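Local coordinates for protein extracellular serine protease (Aeromonas sobria, PDB 3WQB) that cleaves peptide bonds after paired basic residues, one of them lysine, as a calcium-binding, kexin-like secreted serine protease and probable virulence factor, at residues 77-82 against 113-118; 83-88 against 294-299. The protein carries 1 engineered substitution. All coordinates share one frame; numbering follows the deposited sequence.

Contact 1 of 2, residues 77-82 against 113-118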
ATOM      1  N   VAL A  77      -2.931  -5.262 -11.102  1.00  8.83           N
ATOM      2  CA  VAL A  77      -2.531  -6.507 -10.453  1.00  9.30           C
ATOM      3  C   VAL A  77      -3.519  -6.706  -9.303  1.00  9.20           C
ATOM      4  O   VAL A  77      -3.453  -6.040  -8.278  1.00  9.89           O
ATOM      5  CB  VAL A  77      -1.059  -6.438  -9.984  1.00  9.07           C
ATOM      6  CG1 VAL A  77      -0.608  -7.771  -9.390  1.00 10.04           C
ATOM      7  CG2 VAL A  77      -0.148  -6.035 -11.151  1.00 10.36           C
ATOM      8  N   ASP A  78      -4.482  -7.592  -9.504  1.00  9.24           N
ATOM      9  CA  ASP A  78      -5.647  -7.609  -8.626  1.00  9.40           C
ATOM     10  C   ASP A  78      -6.348  -8.973  -8.692  1.00  9.98           C
ATOM     11  O   ASP A  78      -5.694  -9.978  -8.938  1.00 10.15           O
ATOM     12  CB  ASP A  78      -6.575  -6.440  -9.003  1.00  9.54           C
ATOM     13  CG  ASP A  78      -7.358  -5.900  -7.829  1.00 10.42           C
ATOM     14  OD1 ASP A  78      -8.297  -6.585  -7.376  1.00 11.45           O
ATOM     15  OD2 ASP A  78      -7.060  -4.771  -7.373  1.00 11.61           O
ATOM     16  N   ASP A  79      -7.659  -9.021  -8.454  1.00 10.57           N
ATOM     17  CA  ASP A  79      -8.364 -10.304  -8.396  1.00 11.16           C
ATOM     18  C   ASP A  79      -8.853 -10.798  -9.756  1.00 11.98           C
ATOM     19  O   ASP A  79      -9.381 -11.903  -9.861  1.00 12.84           O
ATOM     20  CB  ASP A  79      -9.517 -10.243  -7.383  1.00 11.06           C
ATOM     21  CG  ASP A  79     -10.689  -9.386  -7.856  1.00 11.34           C
ATOM     22  OD1 ASP A  79     -10.631  -8.804  -8.965  1.00 12.56           O
ATOM     23  OD2 ASP A  79     -11.699  -9.320  -7.118  1.00 12.96           O
ATOM     24  N   GLY A  80      -8.649  -9.994 -10.795  1.00 11.88           N
ATOM     25  CA  GLY A  80      -9.266 -10.265 -12.086  1.00 12.53           C
ATOM     26  C   GLY A  80      -9.585  -8.991 -12.834  1.00 12.04           C
ATOM     27  O   GLY A  80      -9.422  -7.887 -12.309  1.00 12.49           O
ATOM     28  N   LEU A  81     -10.016  -9.152 -14.079  1.00 11.64           N
ATOM     29  CA  LEU A  81     -10.473  -8.045 -14.902  1.00 12.04           C
ATOM     30  C   LEU A  81     -11.370  -8.620 -15.977  1.00 11.65           C
ATOM     31  O   LEU A  81     -10.931  -9.459 -16.766  1.00 11.57           O
ATOM     32  CB  LEU A  81      -9.282  -7.314 -15.542  1.00 12.53           C
ATOM     33  CG  LEU A  81      -9.569  -6.235 -16.600  1.00 15.58           C
ATOM     34  CD1 LEU A  81     -10.602  -5.207 -16.166  1.00 17.27           C
ATOM     35  CD2 LEU A  81      -8.268  -5.551 -17.045  1.00 16.92           C
ATOM     36  N   ALA A  82     -12.623  -8.172 -16.002  1.00 11.55           N
ATOM     37  CA  ALA A  82     -13.573  -8.612 -17.026  1.00 11.83           C
ATOM     38  C   ALA A  82     -13.276  -7.846 -18.319  1.00 12.20           C
ATOM     39  O   ALA A  82     -13.864  -6.793 -18.598  1.00 12.59           O
ATOM     40  CB  ALA A  82     -14.991  -8.389 -16.566  1.00 12.23           C
ATOM     41  N   THR A 113     -15.887 -11.567  -7.074  1.00 13.07           N
ATOM     42  CA  THR A 113     -14.511 -11.215  -7.434  1.00 12.85           C
ATOM     43  C   THR A 113     -14.540 -10.039  -8.434  1.00 12.18           C
ATOM     44  O   THR A 113     -14.086 -10.142  -9.578  1.00 12.02           O
ATOM     45  CB  THR A 113     -13.763 -12.499  -7.912  1.00 13.04           C
ATOM     46  OG1 THR A 113     -13.772 -13.449  -6.842  1.00 13.93           O
ATOM     47  CG2 THR A 113     -12.327 -12.245  -8.249  1.00 13.60           C
ATOM     48  N   ALA A 114     -15.087  -8.918  -7.962  1.00 12.22           N
ATOM     49  CA  ALA A 114     -15.371  -7.726  -8.775  1.00 11.92           C
ATOM     50  C   ALA A 114     -14.367  -6.606  -8.540  1.00 11.66           C
ATOM     51  O   ALA A 114     -14.482  -5.522  -9.108  1.00 12.09           O
ATOM     52  CB  ALA A 114     -16.786  -7.210  -8.469  1.00 13.16           C
ATOM     53  N   HIS A 115     -13.390  -6.872  -7.688  1.00 10.97           N
ATOM     54  CA  HIS A 115     -12.517  -5.840  -7.173  1.00 10.26           C
ATOM     55  C   HIS A 115     -11.637  -5.243  -8.281  1.00  9.85           C
ATOM     56  O   HIS A 115     -11.567  -4.014  -8.444  1.00  9.96           O
ATOM     57  CB  HIS A 115     -11.702  -6.482  -6.049  1.00 10.01           C
ATOM     58  CG  HIS A 115     -10.907  -5.531  -5.222  1.00  9.87           C
ATOM     59  ND1 HIS A 115      -9.578  -5.263  -5.466  1.00 10.86           N
ATOM     60  CD2 HIS A 115     -11.232  -4.849  -4.100  1.00 11.05           C
ATOM     61  CE1 HIS A 115      -9.123  -4.430  -4.547  1.00 10.94           C
ATOM     62  NE2 HIS A 115     -10.103  -4.179  -3.694  1.00 11.48           N
ATOM     63  N   GLY A 116     -10.991  -6.103  -9.054  1.00 10.11           N
ATOM     64  CA  GLY A 116     -10.071  -5.668 -10.104  1.00 10.07           C
ATOM     65  C   GLY A 116     -10.782  -4.935 -11.230  1.00  9.99           C
ATOM     66  O   GLY A 116     -10.240  -3.996 -11.816  1.00 10.08           O
ATOM     67  N   THR A 117     -11.990  -5.389 -11.557  1.00 10.25           N
ATOM     68  CA  THR A 117     -12.799  -4.761 -12.589  1.00 10.46           C
ATOM     69  C   THR A 117     -13.258  -3.376 -12.133  1.00 10.19           C
ATOM     70  O   THR A 117     -13.241  -2.413 -12.907  1.00 10.90           O
ATOM     71  CB  THR A 117     -13.965  -5.687 -12.972  1.00 10.18           C
ATOM     72  OG1 THR A 117     -13.420  -6.913 -13.476  1.00 10.82           O
ATOM     73  CG2 THR A 117     -14.871  -5.062 -14.027  1.00 11.04           C
ATOM     74  N   SER A 118     -13.631  -3.272 -10.861  1.00  9.81           N
ATOM     75  CA  SER A 118     -13.999  -1.976 -10.281  1.00 10.08           C
ATOM     76  C   SER A 118     -12.815  -0.998 -10.265  1.00  9.87           C
ATOM     77  O   SER A 118     -12.956   0.166 -10.626  1.00 10.22           O
ATOM     78  CB  SER A 118     -14.576  -2.167  -8.877  1.00 10.38           C
ATOM     79  OG  SER A 118     -15.781  -2.921  -8.901  1.00 11.09           O
TER
HETATM   80  O   HOH W   1     -12.612  -8.216 -11.045  1.00 12.79           O
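Asp78 and His115 meet here as two members of the subtilisin-type charge relay, predicted as such from the family; the third position is the engineered Ala336, close to the His115 ring. The carboxylate of Asp78 approaches the ring at its ND1 edge, the two planes only 30° apart. His115 ND1 donates to the syn lone pair of Asp78 OD1 over 2.7 Å, nearly straight at 167° and almost in the ring plane. The same oxygen takes the backbone N of Asp79 on its anti side, so two donors fix the rotation of the carboxylate. His115 CG lies anti to its own backbone N (chi1 -170°), which carries the imidazole out to Asp78, while NE2 is hydrogen-bonded to the backbone of another protein chain.

Asp79 receives the first turn of helix 115-124. Asp79 OD2 accepts His115 N at 3.0 Å from the syn side, whereas Gly116 N comes down on Asp79 OD1 from above the carboxylate plane at 2.7 Å. Alongside, the methyl CG2 of Thr113 lies 3.2 Å from Asp79 OD2. Gly116 itself lets the chains close up, its CA resting 3.2 Å from Gly80 O in a CA-H...O contact. Farther along, Thr117 OG1 accepts Ala82 N at 2.9 Å. A water ties the two segments together, donating to Asp79 OD1 and Thr113 O and accepting from Thr117 N.

Contact 2 of 2, residues 83-88 against 294-299. With CA (calcium ion), chain E; CA (calcium ion), chain C.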
ATOM      1  N   ILE A  83     -12.339  -8.384 -19.093  1.00 12.04           N
ATOM      2  CA  ILE A  83     -11.798  -7.696 -20.267  1.00 12.72           C
ATOM      3  C   ILE A  83     -12.805  -7.452 -21.392  1.00 12.88           C
ATOM      4  O   ILE A  83     -12.563  -6.605 -22.253  1.00 13.74           O
ATOM      5  CB  ILE A  83     -10.527  -8.391 -20.825  1.00 12.70           C
ATOM      6  CG1 ILE A  83     -10.795  -9.868 -21.151  1.00 13.52           C
ATOM      7  CG2 ILE A  83      -9.353  -8.208 -19.864  1.00 13.70           C
ATOM      8  CD1 ILE A  83      -9.781 -10.474 -22.104  1.00 15.15           C
ATOM      9  N   ALA A  84     -13.922  -8.176 -21.384  1.00 12.60           N
ATOM     10  CA  ALA A  84     -14.970  -7.957 -22.376  1.00 12.54           C
ATOM     11  C   ALA A  84     -16.073  -6.980 -21.926  1.00 12.73           C
ATOM     12  O   ALA A  84     -17.035  -6.755 -22.661  1.00 13.41           O
ATOM     13  CB  ALA A  84     -15.571  -9.283 -22.817  1.00 13.11           C
ATOM     14  N   HIS A  85     -15.935  -6.391 -20.734  1.00 12.55           N
ATOM     15  CA  HIS A  85     -16.872  -5.368 -20.276  1.00 12.45           C
ATOM     16  C   HIS A  85     -17.036  -4.295 -21.343  1.00 12.46           C
ATOM     17  O   HIS A  85     -16.036  -3.815 -21.888  1.00 11.88           O
ATOM     18  CB  HIS A  85     -16.356  -4.702 -19.003  1.00 12.31           C
ATOM     19  CG  HIS A  85     -17.400  -3.921 -18.267  1.00 11.59           C
ATOM     20  ND1 HIS A  85     -17.919  -2.732 -18.735  1.00 11.10           N
ATOM     21  CD2 HIS A  85     -18.057  -4.189 -17.115  1.00 11.83           C
ATOM     22  CE1 HIS A  85     -18.830  -2.288 -17.887  1.00 11.83           C
ATOM     23  NE2 HIS A  85     -18.925  -3.150 -16.891  1.00 12.07           N
ATOM     24  N   PRO A  86     -18.286  -3.907 -21.648  1.00 12.92           N
ATOM     25  CA  PRO A  86     -18.494  -2.948 -22.739  1.00 13.12           C
ATOM     26  C   PRO A  86     -17.866  -1.576 -22.491  1.00 12.92           C
ATOM     27  O   PRO A  86     -17.562  -0.849 -23.452  1.00 13.60           O
ATOM     28  CB  PRO A  86     -20.026  -2.832 -22.836  1.00 13.65           C
ATOM     29  CG  PRO A  86     -20.555  -3.381 -21.563  1.00 14.63           C
ATOM     30  CD  PRO A  86     -19.559  -4.405 -21.095  1.00 12.79           C
ATOM     31  N   ASP A  87     -17.628  -1.243 -21.222  1.00 12.50           N
ATOM     32  CA  ASP A  87     -17.029   0.045 -20.885  1.00 12.32           C
ATOM     33  C   ASP A  87     -15.548  -0.067 -20.538  1.00 12.30           C
ATOM     34  O   ASP A  87     -14.962   0.895 -20.051  1.00 12.58           O
ATOM     35  CB  ASP A  87     -17.820   0.748 -19.767  1.00 12.34           C
ATOM     36  CG  ASP A  87     -17.937   2.254 -19.992  1.00 12.31           C
ATOM     37  OD1 ASP A  87     -17.729   2.720 -21.142  1.00 12.77           O
ATOM     38  OD2 ASP A  87     -18.260   2.983 -19.025  1.00 12.42           O
ATOM     39  N   LEU A  88     -14.951  -1.233 -20.810  1.00 12.35           N
ATOM     40  CA  LEU A  88     -13.505  -1.443 -20.624  1.00 12.01           C
ATOM     41  C   LEU A  88     -12.778  -1.978 -21.853  1.00 12.02           C
ATOM     42  O   LEU A  88     -11.603  -1.673 -22.062  1.00 12.13           O
ATOM     43  CB  LEU A  88     -13.218  -2.384 -19.445  1.00 12.11           C
ATOM     44  CG  LEU A  88     -13.675  -1.901 -18.066  1.00 11.50           C
ATOM     45  CD1 LEU A  88     -13.554  -3.021 -17.045  1.00 13.27           C
ATOM     46  CD2 LEU A  88     -12.879  -0.674 -17.612  1.00 13.15           C
ATOM     47  N   VAL A 294     -18.520   5.103  -7.956  1.00 10.68           N
ATOM     48  CA  VAL A 294     -19.297   4.571  -9.073  1.00 10.34           C
ATOM     49  C   VAL A 294     -18.340   4.166 -10.189  1.00 10.23           C
ATOM     50  O   VAL A 294     -17.529   4.969 -10.658  1.00 10.67           O
ATOM     51  CB  VAL A 294     -20.347   5.585  -9.571  1.00 10.17           C
ATOM     52  CG1 VAL A 294     -21.013   5.086 -10.857  1.00 11.51           C
ATOM     53  CG2 VAL A 294     -21.377   5.834  -8.466  1.00 11.37           C
ATOM     54  N   THR A 295     -18.430   2.906 -10.602  1.00  9.85           N
ATOM     55  CA  THR A 295     -17.440   2.338 -11.506  1.00 10.35           C
ATOM     56  C   THR A 295     -17.993   1.120 -12.253  1.00 10.43           C
ATOM     57  O   THR A 295     -19.165   0.763 -12.099  1.00 11.27           O
ATOM     58  CB  THR A 295     -16.155   1.956 -10.718  1.00 10.23           C
ATOM     59  OG1 THR A 295     -15.115   1.588 -11.630  1.00 10.45           O
ATOM     60  CG2 THR A 295     -16.416   0.823  -9.730  1.00 11.69           C
ATOM     61  N   THR A 296     -17.144   0.494 -13.054  1.00  9.97           N
ATOM     62  CA  THR A 296     -17.490  -0.708 -13.780  1.00 10.61           C
ATOM     63  C   THR A 296     -17.531  -1.928 -12.863  1.00 11.01           C
ATOM     64  O   THR A 296     -16.594  -2.193 -12.105  1.00 12.32           O
ATOM     65  CB  THR A 296     -16.479  -0.956 -14.907  1.00  9.90           C
ATOM     66  OG1 THR A 296     -15.149  -0.872 -14.379  1.00 11.08           O
ATOM     67  CG2 THR A 296     -16.619   0.092 -16.004  1.00 11.58           C
ATOM     68  N   ASP A 297     -18.620  -2.682 -12.963  1.00 11.21           N
ATOM     69  CA  ASP A 297     -18.812  -3.920 -12.226  1.00 11.32           C
ATOM     70  C   ASP A 297     -18.553  -5.104 -13.143  1.00 11.57           C
ATOM     71  O   ASP A 297     -18.429  -4.934 -14.356  1.00 12.45           O
ATOM     72  CB  ASP A 297     -20.261  -3.974 -11.738  1.00 11.31           C
ATOM     73  CG  ASP A 297     -20.476  -5.005 -10.655  1.00 11.06           C
ATOM     74  OD1 ASP A 297     -19.594  -5.127  -9.776  1.00 12.05           O
ATOM     75  OD2 ASP A 297     -21.520  -5.695 -10.687  1.00 10.71           O
ATOM     76  N   LEU A 298     -18.468  -6.308 -12.577  1.00 11.41           N
ATOM     77  CA  LEU A 298     -18.565  -7.494 -13.422  1.00 11.70           C
ATOM     78  C   LEU A 298     -19.882  -7.431 -14.201  1.00 12.32           C
ATOM     79  O   LEU A 298     -20.920  -7.097 -13.626  1.00 12.83           O
ATOM     80  CB  LEU A 298     -18.503  -8.777 -12.604  1.00 12.13           C
ATOM     81  CG  LEU A 298     -17.238  -9.015 -11.782  1.00 11.13           C
ATOM     82  CD1 LEU A 298     -17.293 -10.374 -11.102  1.00 12.32           C
ATOM     83  CD2 LEU A 298     -16.002  -8.910 -12.649  1.00 12.09           C
ATOM     84  N   PRO A 299     -19.841  -7.715 -15.517  1.00 13.38           N
ATOM     85  CA  PRO A 299     -21.065  -7.527 -16.310  1.00 13.85           C
ATOM     86  C   PRO A 299     -22.193  -8.495 -15.941  1.00 14.24           C
ATOM     87  O   PRO A 299     -21.936  -9.638 -15.557  1.00 14.81           O
ATOM     88  CB  PRO A 299     -20.600  -7.760 -17.752  1.00 14.61           C
ATOM     89  CG  PRO A 299     -19.288  -8.464 -17.657  1.00 15.46           C
ATOM     90  CD  PRO A 299     -18.685  -8.111 -16.344  1.00 13.47           C
TER
HETATM   91 CA    CA E 903     -22.894  -6.955 -12.240  1.00 15.66          CA
HETATM   92 CA    CA C 901     -18.218   5.007 -20.520  1.00 12.10          CA
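The imidazole of His85 lies under Thr296, whose CB sits over one ring face in a CH-pi contact, 4.1 Å from the ring centroid and 20° off the normal. The contact joins two calcium-binding loops of the subtilisin domain. The ring reaches the strand end because CG stands anti to the backbone N of His85 (chi1 -164°), and its rotation is then fixed from within its own turn: Asp87 N donates to His85 ND1 at 2.9 Å, in the ring plane. Asp327 is the polar partner of His85 NE2, and Pro299 CD packs against His85 CD2 at 4.0 Å.

Thr296 holds OG1 between its backbone N and carbonyl carbon (chi1 50°). This rotamer sets Thr296 OG1 toward Leu88, tip to tip with Leu88 CD1 at 3.8 Å, and sends CG2 to the His85 ring and to Asp87 CB; OG1 is also hydrogen-bonded to Thr117 O. Beyond CB, the Asp87 carboxylate grips one calcium with both oxygens, OD1 at 2.4 Å and OD2 at 2.5 Å, in a site completed by Asn29, Val126, Asn128, Ile130 and Thr132. Asp297 instead points its CB away from the 83-88 loop, and its OD2 binds the second calcium at 2.4 Å together with Leu298 O; Tyr305 is a further polar partner of this carboxylate.

Strand 328-329, antiparallel to strand 293-296, lends Tyr328 to both Asp87 and Thr296, while helix 115-124 packs Thr117 against Leu88 and Leu298.

From the N terminus, the chain leaves strand 73-77 of the central parallel sheet and runs straight through 77-82 into 83-88, the first segments of both contacts. Contact 1 closes a short loop of 30 residues, without helix or strand, as the chain returns to the start of helix 115-124. Contact 2 closes a far longer one, spanning 205 residues and most of the sheet, at the end of strand 293-296. The loops cross, since 113-118 falls between the two segments of contact 2. The contacts also touch directly: Ser118 O and Thr295 OG1, 2.8 Å apart, join helix 115-124 to strand 293-296, which places the predicted charge-relay residues beside the two calcium-binding segments.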